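Local coordinates for protein HemO (PDB 1J77) that binds heme and probably acts as a heme oxygenase that opens the heme ring, at residues 23-28 with 197-202; 28-33 with 182-187. All coordinates share one frame; numbering follows the deposited sequence.

In the fold
Interactions 1 and 2 follow one another along helix 11-32 and share Asn-28. Their centres lie about 6 Å apart. In interaction 1 the helix meets the loop after helix 167-192. In interaction 2 it meets helix 167-192 itself. Lys-185 ties the two together: its NZ is 2.8 Å from Ser-25 OG, a probable hydrogen bond, and 2.9 Å from Glu-199 OE1, a salt bridge. Ser-32 also packs against Ala-200 and Pro-201. Both regions reach the heme. Segment 23-28 supplies the axial ligand His-23, whereas Val-30, Met-31 and Tyr-184 of interaction 2 line the pocket. The side chains of Val-30 and His-23 are about 9 Å apart.

Interaction 1. Residues 23-28 with 197-202; sequences HDSVDN and DAEAPE. With HEM (protoporphyrin IX containing Fe), chain B.
Asn-28 and Ala-200 meet through their CB atoms, 3.4 Å apart. Both CB atoms point toward the opposite segment, and this is where the helix and the loop pack most closely. Next to it, Ser-25 CB lies 3.8 Å from Glu-199 OE2. The Glu-199 chain bends at chi2 (-78°), which brings its carboxylate toward the helix. A water joins the backbones: it donates to Ser-25 O (2.9 Å) and accepts from Ala-200 N (3.0 Å). The same water lies unusually close to Glu-199 OE2, so that bond is doubtful. The other oxygen, OE1, forms a salt bridge with Arg-189.

His-23 works on the heme side of the helix. From CB, CG stands anti to the backbone N (chi1 173°), which carries the ring out toward the iron. On one side of the ring, His-23 ND1 donates to Asp-24 OD1 at 3.1 Å with a nearly straight N-H (172°). OD1 lies in the ring plane and is met on its anti side. This bond, together with the bond to iron, should fix the rotation of the ring. Further out, His-23 CE1 and CD2 lie 3.0 and 3.1 Å from the iron, one on each side of the bond to it. At the tip, His-23 NE2 binds the heme iron at 2.0 Å. A water takes the opposite axial position. Further along the helix, Val-26 CG1 approaches the heme methyl CMC, and the Asp-27 carboxylate lies by the methyl CMB.

Helix 11-32, with His-23 on the iron, is the proximal helix of the heme oxygenase fold. It carries heme on one side and the loop 197-202 on another, at a partly buried edge, while Val-26 packs on Phe-181 and Tyr-184 of helix 167-192.

Interaction 2. Residues 28-33 with 182-187; sequences NLVMSV and AFYKVV. With HEM (protoporphyrin IX containing Fe), chain B.
Val-30 and Tyr-184 make the apolar contact nearest the heme. Val-30 CG2 comes to the edge of the tyrosine ring, near its plane, 3.8 Å from CE2. The two side chains meet at about a right angle. A second apolar contact lies beside it. There Leu-29 CD2 touches the aliphatic part of Lys-185, at 4.0 Å from CD. The lysine chain bends at chi3 (-74°) and carries NZ past the leucine to polar partners on Ser-25 and Glu-199. Its hydrocarbon part thus serves the buried packing while its charge is paired elsewhere.

The heme contacts use other sides of these residues. The heme methyl CMC sits over one face of the Tyr-184 ring, offset toward the rim and 3.4 Å from CZ. The vinyl carbon CBB lies 3.8 Å from Val-30 CG1, and Met-31 CG is 3.7 Å from the same carbon. Val-30 therefore uses one methyl for the tyrosine and the other for the heme. Phe-52 meets the Tyr-184 ring edge-to-face.

Within the 28-33 segment, Asn-28 O accepts hydrogen bonds from both Ser-32 N and Ser-32 OG, each at 2.9 Å. The two donors reach it from opposite faces of its plane, close to the last turn of the helix.

Helices 11-32 and 167-192 pack here in the all-helical heme oxygenase fold. Together they wall the heme pocket on the side of the methyl CMC and the vinyl CBB.

Interaction 1. Residues 23-28 with 197-202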
ATOM      1  N   HIS A  23      11.182  -1.700  -0.059  1.00 17.11           N
ATOM      2  CA  HIS A  23      10.357  -0.517   0.026  1.00 15.23           C
ATOM      3  C   HIS A  23      10.971   0.628  -0.804  1.00 16.32           C
ATOM      4  O   HIS A  23      10.316   1.279  -1.576  1.00 16.11           O
ATOM      5  CB  HIS A  23      10.218   0.020   1.489  1.00 16.39           C
ATOM      6  CG  HIS A  23       9.506   1.330   1.550  1.00 15.85           C
ATOM      7  ND1 HIS A  23      10.145   2.539   1.338  1.00 16.44           N
ATOM      8  CD2 HIS A  23       8.188   1.611   1.657  1.00 18.22           C
ATOM      9  CE1 HIS A  23       9.239   3.507   1.347  1.00 17.31           C
ATOM     10  NE2 HIS A  23       8.041   2.963   1.584  1.00 16.55           N
ATOM     11  N   ASP A  24      12.254   0.884  -0.594  1.00 16.08           N
ATOM     12  CA  ASP A  24      12.906   1.942  -1.328  1.00 16.74           C
ATOM     13  C   ASP A  24      12.915   1.663  -2.829  1.00 15.94           C
ATOM     14  O   ASP A  24      12.763   2.620  -3.614  1.00 17.00           O
ATOM     15  CB  ASP A  24      14.284   2.206  -0.778  1.00 16.17           C
ATOM     16  CG  ASP A  24      14.269   2.829   0.600  1.00 18.57           C
ATOM     17  OD1 ASP A  24      13.156   3.158   1.099  1.00 20.09           O
ATOM     18  OD2 ASP A  24      15.349   3.048   1.225  1.00 18.06           O
ATOM     19  N   SER A  25      12.969   0.386  -3.230  1.00 15.35           N
ATOM     20  CA  SER A  25      12.865   0.084  -4.671  1.00 14.57           C
ATOM     21  C   SER A  25      11.490   0.481  -5.230  1.00 15.05           C
ATOM     22  O   SER A  25      11.365   0.891  -6.407  1.00 15.68           O
ATOM     23  CB  SER A  25      13.232  -1.362  -4.970  1.00 14.92           C
ATOM     24  OG  SER A  25      12.126  -2.220  -4.694  1.00 16.13           O
ATOM     25  N   VAL A  26      10.457   0.349  -4.390  1.00 15.38           N
ATOM     26  CA  VAL A  26       9.107   0.738  -4.779  1.00 15.68           C
ATOM     27  C   VAL A  26       8.951   2.252  -4.909  1.00 16.00           C
ATOM     28  O   VAL A  26       8.462   2.760  -5.922  1.00 16.76           O
ATOM     29  CB  VAL A  26       8.061   0.132  -3.769  1.00 15.31           C
ATOM     30  CG1 VAL A  26       6.695   0.780  -4.017  1.00 17.30           C
ATOM     31  CG2 VAL A  26       8.015  -1.353  -3.937  1.00 17.29           C
ATOM     32  N   ASP A  27       9.451   2.978  -3.906  1.00 16.23           N
ATOM     33  CA  ASP A  27       9.457   4.429  -3.878  1.00 16.42           C
ATOM     34  C   ASP A  27      10.157   4.947  -5.165  1.00 17.01           C
ATOM     35  O   ASP A  27       9.586   5.692  -5.921  1.00 16.22           O
ATOM     36  CB  ASP A  27      10.176   4.857  -2.574  1.00 18.16           C
ATOM     37  CG  ASP A  27      10.423   6.387  -2.432  1.00 21.50           C
ATOM     38  OD1 ASP A  27      10.280   7.171  -3.392  1.00 20.85           O
ATOM     39  OD2 ASP A  27      10.686   6.840  -1.273  1.00 24.09           O
ATOM     40  N   ASN A  28      11.339   4.422  -5.426  1.00 16.36           N
ATOM     41  CA  ASN A  28      12.097   4.846  -6.603  1.00 16.70           C
ATOM     42  C   ASN A  28      11.370   4.530  -7.900  1.00 16.58           C
ATOM     43  O   ASN A  28      11.370   5.353  -8.831  1.00 15.78           O
ATOM     44  CB  ASN A  28      13.473   4.151  -6.613  1.00 16.48           C
ATOM     45  CG  ASN A  28      14.421   4.687  -5.583  1.00 18.26           C
ATOM     46  OD1 ASN A  28      14.295   5.831  -5.176  1.00 19.93           O
ATOM     47  ND2 ASN A  28      15.395   3.864  -5.167  1.00 21.91           N
ATOM     48  N   ASP A 197      10.306  -7.289 -14.109  1.00 27.03           N
ATOM     49  CA  ASP A 197      11.527  -6.964 -13.381  1.00 27.09           C
ATOM     50  C   ASP A 197      12.222  -5.592 -13.691  1.00 25.36           C
ATOM     51  O   ASP A 197      13.329  -5.327 -13.242  1.00 25.49           O
ATOM     52  CB  ASP A 197      12.494  -8.109 -13.563  1.00 27.63           C
ATOM     53  CG  ASP A 197      11.868  -9.428 -13.204  1.00 30.15           C
ATOM     54  OD1 ASP A 197      11.175  -9.525 -12.131  1.00 29.11           O
ATOM     55  OD2 ASP A 197      12.064 -10.433 -13.912  1.00 33.14           O
ATOM     56  N   ALA A 198      11.549  -4.712 -14.410  1.00 22.94           N
ATOM     57  CA  ALA A 198      12.082  -3.340 -14.555  1.00 20.29           C
ATOM     58  C   ALA A 198      12.155  -2.652 -13.202  1.00 19.18           C
ATOM     59  O   ALA A 198      11.307  -2.885 -12.317  1.00 17.52           O
ATOM     60  CB  ALA A 198      11.192  -2.543 -15.432  1.00 20.03           C
ATOM     61  N   GLU A 199      13.198  -1.869 -13.035  1.00 17.15           N
ATOM     62  CA  GLU A 199      13.430  -1.119 -11.822  1.00 17.39           C
ATOM     63  C   GLU A 199      13.803   0.318 -12.135  1.00 16.53           C
ATOM     64  O   GLU A 199      14.106   0.681 -13.282  1.00 16.31           O
ATOM     65  CB  GLU A 199      14.587  -1.754 -11.004  1.00 18.36           C
ATOM     66  CG  GLU A 199      14.275  -3.178 -10.564  1.00 19.86           C
ATOM     67  CD  GLU A 199      13.325  -3.345  -9.365  1.00 23.25           C
ATOM     68  OE1 GLU A 199      12.840  -4.484  -9.121  1.00 23.32           O
ATOM     69  OE2 GLU A 199      13.081  -2.392  -8.641  1.00 23.88           O
ATOM     70  N   ALA A 200      13.797   1.161 -11.120  1.00 15.86           N
ATOM     71  CA  ALA A 200      14.294   2.499 -11.239  1.00 15.80           C
ATOM     72  C   ALA A 200      15.775   2.485 -11.606  1.00 14.91           C
ATOM     73  O   ALA A 200      16.496   1.485 -11.446  1.00 15.92           O
ATOM     74  CB  ALA A 200      14.090   3.252  -9.879  1.00 15.18           C
ATOM     75  N   PRO A 201      16.248   3.566 -12.205  1.00 14.79           N
ATOM     76  CA  PRO A 201      17.680   3.638 -12.524  1.00 16.12           C
ATOM     77  C   PRO A 201      18.540   3.274 -11.321  1.00 16.12           C
ATOM     78  O   PRO A 201      18.360   3.793 -10.233  1.00 18.06           O
ATOM     79  CB  PRO A 201      17.871   5.082 -12.900  1.00 15.66           C
ATOM     80  CG  PRO A 201      16.494   5.538 -13.420  1.00 17.47           C
ATOM     81  CD  PRO A 201      15.528   4.815 -12.531  1.00 15.19           C
ATOM     82  N   GLU A 202      19.549   2.450 -11.572  1.00 17.50           N
ATOM     83  CA  GLU A 202      20.383   1.983 -10.492  1.00 19.89           C
ATOM     84  C   GLU A 202      21.108   3.086  -9.798  1.00 19.66           C
ATOM     85  O   GLU A 202      21.739   3.940 -10.446  1.00 19.69           O
ATOM     86  CB  GLU A 202      21.395   0.947 -10.923  1.00 22.46           C
ATOM     87  CG  GLU A 202      22.113   0.455  -9.657  1.00 25.82           C
ATOM     88  CD  GLU A 202      23.050  -0.704  -9.886  1.00 31.26           C
ATOM     89  OE1 GLU A 202      23.461  -1.349  -8.870  1.00 33.72           O
ATOM     90  OE2 GLU A 202      23.342  -0.957 -11.069  1.00 34.54           O
TER
HETATM   91  CHA HEM B 300       6.867   4.112   5.252  1.00 21.93           C
HETATM   92  CHB HEM B 300       7.786   7.073   1.532  1.00 21.71           C
HETATM   93  CHC HEM B 300       5.283   4.108  -1.425  1.00 20.05           C
HETATM   94  CHD HEM B 300       4.792   0.912   2.225  1.00 19.34           C
HETATM   95  C1A HEM B 300       7.246   5.212   4.521  1.00 22.53           C
HETATM   96  C2A HEM B 300       7.827   6.462   5.062  1.00 24.44           C
HETATM   97  C3A HEM B 300       8.067   7.250   4.017  1.00 23.29           C
HETATM   98  C4A HEM B 300       7.678   6.564   2.793  1.00 21.84           C
HETATM   99  CMA HEM B 300       8.679   8.672   4.083  1.00 26.04           C
HETATM  100  CAA HEM B 300       8.070   6.871   6.544  0.70 25.13           C
HETATM  101  CBA HEM B 300       6.870   7.686   7.026  0.70 27.00           C
HETATM  102  CGA HEM B 300       6.954   8.003   8.507  0.70 26.47           C
HETATM  103  O1A HEM B 300       7.720   7.297   9.227  0.70 28.59           O
HETATM  104  O2A HEM B 300       6.264   8.974   8.941  0.70 28.76           O
HETATM  105  C1B HEM B 300       7.187   6.544   0.398  1.00 21.71           C
HETATM  106  C2B HEM B 300       7.173   7.168  -0.896  1.00 21.95           C
HETATM  107  C3B HEM B 300       6.506   6.333  -1.743  1.00 19.45           C
HETATM  108  C4B HEM B 300       6.028   5.200  -0.953  1.00 20.33           C
HETATM  109  CMB HEM B 300       7.844   8.542  -1.148  1.00 24.03           C
HETATM  110  CAB HEM B 300       6.168   6.556  -3.218  1.00 20.92           C
HETATM  111  CBB HEM B 300       7.003   7.193  -4.033  1.00 22.12           C
HETATM  112  C1C HEM B 300       4.893   3.029  -0.676  1.00 17.87           C
HETATM  113  C2C HEM B 300       4.038   1.934  -1.134  1.00 19.32           C
HETATM  114  C3C HEM B 300       3.963   1.034  -0.142  1.00 19.45           C
HETATM  115  C4C HEM B 300       4.648   1.544   1.013  1.00 19.35           C
HETATM  116  CMC HEM B 300       3.490   1.826  -2.565  1.00 21.90           C
HETATM  117  CAC HEM B 300       3.221  -0.296  -0.123  1.00 21.90           C
HETATM  118  CBC HEM B 300       2.887  -0.881  -1.269  1.00 25.59           C
HETATM  119  C1D HEM B 300       5.318   1.503   3.330  1.00 19.10           C
HETATM  120  C2D HEM B 300       5.356   0.843   4.610  1.00 18.06           C
HETATM  121  C3D HEM B 300       6.012   1.805   5.548  1.00 20.10           C
HETATM  122  C4D HEM B 300       6.291   2.967   4.740  1.00 21.03           C
HETATM  123  CMD HEM B 300       4.837  -0.566   4.905  1.00 18.84           C
HETATM  124  CAD HEM B 300       6.259   1.658   7.050  1.00 22.64           C
HETATM  125  CBD HEM B 300       7.708   1.475   7.388  1.00 22.18           C
HETATM  126  CGD HEM B 300       7.725   1.235   8.881  1.00 25.59           C
HETATM  127  O1D HEM B 300       7.575   0.056   9.283  1.00 23.73           O
HETATM  128  O2D HEM B 300       7.952   2.214   9.659  1.00 28.65           O
HETATM  129  NA  HEM B 300       7.166   5.330   3.153  1.00 20.91           N
HETATM  130  NB  HEM B 300       6.518   5.332   0.318  1.00 20.54           N
HETATM  131  NC  HEM B 300       5.212   2.748   0.620  1.00 17.75           N
HETATM  132  ND  HEM B 300       5.888   2.782   3.410  1.00 20.32           N
HETATM  133 FE   HEM B 300       6.296   4.000   1.871  1.00 19.42          FE
HETATM  134  O   HOH W   1      13.218   0.068  -8.431  1.00 17.16           O
HETATM  135  O   HOH W   2       4.563   4.802   2.275  1.00 31.79           O

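Interaction 2. Residues 28-33 with 182-187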
ATOM      1  N   ASN A  28      11.339   4.422  -5.426  1.00 16.36           N
ATOM      2  CA  ASN A  28      12.097   4.846  -6.603  1.00 16.70           C
ATOM      3  C   ASN A  28      11.370   4.530  -7.900  1.00 16.58           C
ATOM      4  O   ASN A  28      11.370   5.353  -8.831  1.00 15.78           O
ATOM      5  CB  ASN A  28      13.473   4.151  -6.613  1.00 16.48           C
ATOM      6  CG  ASN A  28      14.421   4.687  -5.583  1.00 18.26           C
ATOM      7  OD1 ASN A  28      14.295   5.831  -5.176  1.00 19.93           O
ATOM      8  ND2 ASN A  28      15.395   3.864  -5.167  1.00 21.91           N
ATOM      9  N   LEU A  29      10.794   3.311  -7.988  1.00 13.76           N
ATOM     10  CA  LEU A  29      10.106   2.970  -9.228  1.00 13.37           C
ATOM     11  C   LEU A  29       8.860   3.818  -9.473  1.00 14.20           C
ATOM     12  O   LEU A  29       8.561   4.209 -10.608  1.00 15.65           O
ATOM     13  CB  LEU A  29       9.765   1.483  -9.265  1.00 14.43           C
ATOM     14  CG  LEU A  29       9.154   0.909 -10.543  1.00 15.20           C
ATOM     15  CD1 LEU A  29      10.026   1.164 -11.796  1.00 17.42           C
ATOM     16  CD2 LEU A  29       8.935  -0.547 -10.354  1.00 17.03           C
ATOM     17  N   VAL A  30       8.065   4.036  -8.422  1.00 14.71           N
ATOM     18  CA  VAL A  30       6.875   4.870  -8.534  1.00 15.43           C
ATOM     19  C   VAL A  30       7.306   6.270  -9.046  1.00 16.86           C
ATOM     20  O   VAL A  30       6.755   6.808 -10.005  1.00 17.89           O
ATOM     21  CB  VAL A  30       6.156   5.025  -7.189  1.00 15.26           C
ATOM     22  CG1 VAL A  30       5.150   6.225  -7.208  1.00 15.53           C
ATOM     23  CG2 VAL A  30       5.484   3.678  -6.770  1.00 14.03           C
ATOM     24  N   MET A  31       8.293   6.844  -8.405  1.00 16.14           N
ATOM     25  CA  MET A  31       8.701   8.168  -8.876  1.00 17.11           C
ATOM     26  C   MET A  31       9.293   8.182 -10.277  1.00 17.58           C
ATOM     27  O   MET A  31       9.008   9.098 -11.037  1.00 18.53           O
ATOM     28  CB  MET A  31       9.612   8.801  -7.875  1.00 17.86           C
ATOM     29  CG  MET A  31       8.994   8.998  -6.504  1.00 21.57           C
ATOM     30  SD  MET A  31       7.437   9.945  -6.537  1.00 25.76           S
ATOM     31  CE  MET A  31       8.015  11.502  -7.129  1.00 25.53           C
ATOM     32  N   SER A  32       9.983   7.116 -10.671  1.00 15.71           N
ATOM     33  CA  SER A  32      10.590   7.106 -12.003  1.00 16.75           C
ATOM     34  C   SER A  32       9.538   7.124 -13.105  1.00 16.33           C
ATOM     35  O   SER A  32       9.823   7.595 -14.232  1.00 18.58           O
ATOM     36  CB  SER A  32      11.461   5.884 -12.240  1.00 17.80           C
ATOM     37  OG  SER A  32      12.531   5.841 -11.388  1.00 22.10           O
ATOM     38  N   VAL A  33       8.336   6.584 -12.862  1.00 15.56           N
ATOM     39  CA  VAL A  33       7.338   6.520 -13.943  1.00 15.99           C
ATOM     40  C   VAL A  33       6.469   7.793 -13.992  1.00 16.62           C
ATOM     41  O   VAL A  33       5.566   7.873 -14.796  1.00 17.23           O
ATOM     42  CB  VAL A  33       6.440   5.237 -13.848  1.00 16.12           C
ATOM     43  CG1 VAL A  33       7.307   4.005 -14.134  1.00 15.33           C
ATOM     44  CG2 VAL A  33       5.714   5.152 -12.548  1.00 15.83           C
ATOM     45  N   ALA A 182       6.493  -7.030  -3.819  1.00 15.31           N
ATOM     46  CA  ALA A 182       6.799  -7.516  -5.151  1.00 16.55           C
ATOM     47  C   ALA A 182       5.611  -7.443  -6.070  1.00 16.11           C
ATOM     48  O   ALA A 182       5.737  -7.080  -7.221  1.00 17.57           O
ATOM     49  CB  ALA A 182       7.305  -8.908  -5.101  1.00 17.73           C
ATOM     50  N   PHE A 183       4.434  -7.802  -5.559  1.00 16.27           N
ATOM     51  CA  PHE A 183       3.204  -7.693  -6.323  1.00 14.55           C
ATOM     52  C   PHE A 183       2.914  -6.236  -6.730  1.00 15.01           C
ATOM     53  O   PHE A 183       2.538  -5.986  -7.864  1.00 15.72           O
ATOM     54  CB  PHE A 183       2.033  -8.298  -5.541  1.00 15.33           C
ATOM     55  CG  PHE A 183       0.682  -8.157  -6.230  1.00 16.34           C
ATOM     56  CD1 PHE A 183       0.427  -8.832  -7.415  1.00 18.62           C
ATOM     57  CD2 PHE A 183      -0.276  -7.279  -5.761  1.00 16.80           C
ATOM     58  CE1 PHE A 183      -0.753  -8.711  -8.026  1.00 18.95           C
ATOM     59  CE2 PHE A 183      -1.497  -7.167  -6.406  1.00 17.57           C
ATOM     60  CZ  PHE A 183      -1.704  -7.883  -7.546  1.00 18.34           C
ATOM     61  N   TYR A 184       3.093  -5.290  -5.825  1.00 13.89           N
ATOM     62  CA  TYR A 184       2.945  -3.893  -6.176  1.00 13.54           C
ATOM     63  C   TYR A 184       3.753  -3.521  -7.401  1.00 13.56           C
ATOM     64  O   TYR A 184       3.219  -2.878  -8.307  1.00 15.13           O
ATOM     65  CB  TYR A 184       3.289  -2.978  -5.024  1.00 12.60           C
ATOM     66  CG  TYR A 184       2.835  -1.528  -5.205  1.00 13.54           C
ATOM     67  CD1 TYR A 184       1.602  -1.080  -4.804  1.00 15.17           C
ATOM     68  CD2 TYR A 184       3.645  -0.597  -5.806  1.00 13.42           C
ATOM     69  CE1 TYR A 184       1.189   0.227  -4.991  1.00 14.77           C
ATOM     70  CE2 TYR A 184       3.243   0.706  -5.986  1.00 15.93           C
ATOM     71  CZ  TYR A 184       2.054   1.131  -5.551  1.00 15.09           C
ATOM     72  OH  TYR A 184       1.646   2.418  -5.767  1.00 17.91           O
ATOM     73  N   LYS A 185       5.000  -3.963  -7.463  1.00 13.88           N
ATOM     74  CA  LYS A 185       5.808  -3.638  -8.628  1.00 14.25           C
ATOM     75  C   LYS A 185       5.363  -4.401  -9.879  1.00 14.69           C
ATOM     76  O   LYS A 185       5.457  -3.858 -10.967  1.00 16.09           O
ATOM     77  CB  LYS A 185       7.276  -3.907  -8.357  1.00 15.18           C
ATOM     78  CG  LYS A 185       7.872  -3.006  -7.267  1.00 16.15           C
ATOM     79  CD  LYS A 185       9.414  -2.994  -7.172  1.00 17.32           C
ATOM     80  CE  LYS A 185       9.948  -4.230  -6.563  1.00 19.24           C
ATOM     81  NZ  LYS A 185      11.462  -4.251  -6.557  1.00 18.66           N
ATOM     82  N   VAL A 186       4.926  -5.649  -9.759  1.00 16.53           N
ATOM     83  CA  VAL A 186       4.388  -6.371 -10.930  1.00 17.02           C
ATOM     84  C   VAL A 186       3.228  -5.557 -11.522  1.00 17.65           C
ATOM     85  O   VAL A 186       3.185  -5.317 -12.761  1.00 19.06           O
ATOM     86  CB  VAL A 186       3.876  -7.793 -10.562  1.00 17.56           C
ATOM     87  CG1 VAL A 186       2.988  -8.370 -11.682  1.00 18.61           C
ATOM     88  CG2 VAL A 186       5.028  -8.698 -10.196  1.00 18.90           C
ATOM     89  N   VAL A 187       2.302  -5.106 -10.697  1.00 17.13           N
ATOM     90  CA  VAL A 187       1.176  -4.315 -11.154  1.00 17.31           C
ATOM     91  C   VAL A 187       1.618  -2.978 -11.796  1.00 17.07           C
ATOM     92  O   VAL A 187       1.090  -2.571 -12.841  1.00 18.81           O
ATOM     93  CB  VAL A 187       0.130  -4.096 -10.034  1.00 18.85           C
ATOM     94  CG1 VAL A 187      -0.980  -3.223 -10.519  1.00 18.82           C
ATOM     95  CG2 VAL A 187      -0.370  -5.443  -9.537  1.00 19.95           C
TER
HETATM   96  CHA HEM B 300       6.867   4.112   5.252  1.00 21.93           C
HETATM   97  CHB HEM B 300       7.786   7.073   1.532  1.00 21.71           C
HETATM   98  CHC HEM B 300       5.283   4.108  -1.425  1.00 20.05           C
HETATM   99  CHD HEM B 300       4.792   0.912   2.225  1.00 19.34           C
HETATM  100  C1A HEM B 300       7.246   5.212   4.521  1.00 22.53           C
HETATM  101  C2A HEM B 300       7.827   6.462   5.062  1.00 24.44           C
HETATM  102  C3A HEM B 300       8.067   7.250   4.017  1.00 23.29           C
HETATM  103  C4A HEM B 300       7.678   6.564   2.793  1.00 21.84           C
HETATM  104  CMA HEM B 300       8.679   8.672   4.083  1.00 26.04           C
HETATM  105  CAA HEM B 300       8.070   6.871   6.544  0.70 25.13           C
HETATM  106  CBA HEM B 300       6.870   7.686   7.026  0.70 27.00           C
HETATM  107  CGA HEM B 300       6.954   8.003   8.507  0.70 26.47           C
HETATM  108  O1A HEM B 300       7.720   7.297   9.227  0.70 28.59           O
HETATM  109  O2A HEM B 300       6.264   8.974   8.941  0.70 28.76           O
HETATM  110  C1B HEM B 300       7.187   6.544   0.398  1.00 21.71           C
HETATM  111  C2B HEM B 300       7.173   7.168  -0.896  1.00 21.95           C
HETATM  112  C3B HEM B 300       6.506   6.333  -1.743  1.00 19.45           C
HETATM  113  C4B HEM B 300       6.028   5.200  -0.953  1.00 20.33           C
HETATM  114  CMB HEM B 300       7.844   8.542  -1.148  1.00 24.03           C
HETATM  115  CAB HEM B 300       6.168   6.556  -3.218  1.00 20.92           C
HETATM  116  CBB HEM B 300       7.003   7.193  -4.033  1.00 22.12           C
HETATM  117  C1C HEM B 300       4.893   3.029  -0.676  1.00 17.87           C
HETATM  118  C2C HEM B 300       4.038   1.934  -1.134  1.00 19.32           C
HETATM  119  C3C HEM B 300       3.963   1.034  -0.142  1.00 19.45           C
HETATM  120  C4C HEM B 300       4.648   1.544   1.013  1.00 19.35           C
HETATM  121  CMC HEM B 300       3.490   1.826  -2.565  1.00 21.90           C
HETATM  122  CAC HEM B 300       3.221  -0.296  -0.123  1.00 21.90           C
HETATM  123  CBC HEM B 300       2.887  -0.881  -1.269  1.00 25.59           C
HETATM  124  C1D HEM B 300       5.318   1.503   3.330  1.00 19.10           C
HETATM  125  C2D HEM B 300       5.356   0.843   4.610  1.00 18.06           C
HETATM  126  C3D HEM B 300       6.012   1.805   5.548  1.00 20.10           C
HETATM  127  C4D HEM B 300       6.291   2.967   4.740  1.00 21.03           C
HETATM  128  CMD HEM B 300       4.837  -0.566   4.905  1.00 18.84           C
HETATM  129  CAD HEM B 300       6.259   1.658   7.050  1.00 22.64           C
HETATM  130  CBD HEM B 300       7.708   1.475   7.388  1.00 22.18           C
HETATM  131  CGD HEM B 300       7.725   1.235   8.881  1.00 25.59           C
HETATM  132  O1D HEM B 300       7.575   0.056   9.283  1.00 23.73           O
HETATM  133  O2D HEM B 300       7.952   2.214   9.659  1.00 28.65           O
HETATM  134  NA  HEM B 300       7.166   5.330   3.153  1.00 20.91           N
HETATM  135  NB  HEM B 300       6.518   5.332   0.318  1.00 20.54           N
HETATM  136  NC  HEM B 300       5.212   2.748   0.620  1.00 17.75           N
HETATM  137  ND  HEM B 300       5.888   2.782   3.410  1.00 20.32           N
HETATM  138 FE   HEM B 300       6.296   4.000   1.871  1.00 19.42          FE
HETATM  139  O   HOH W   2       4.563   4.802   2.275  1.00 31.79           O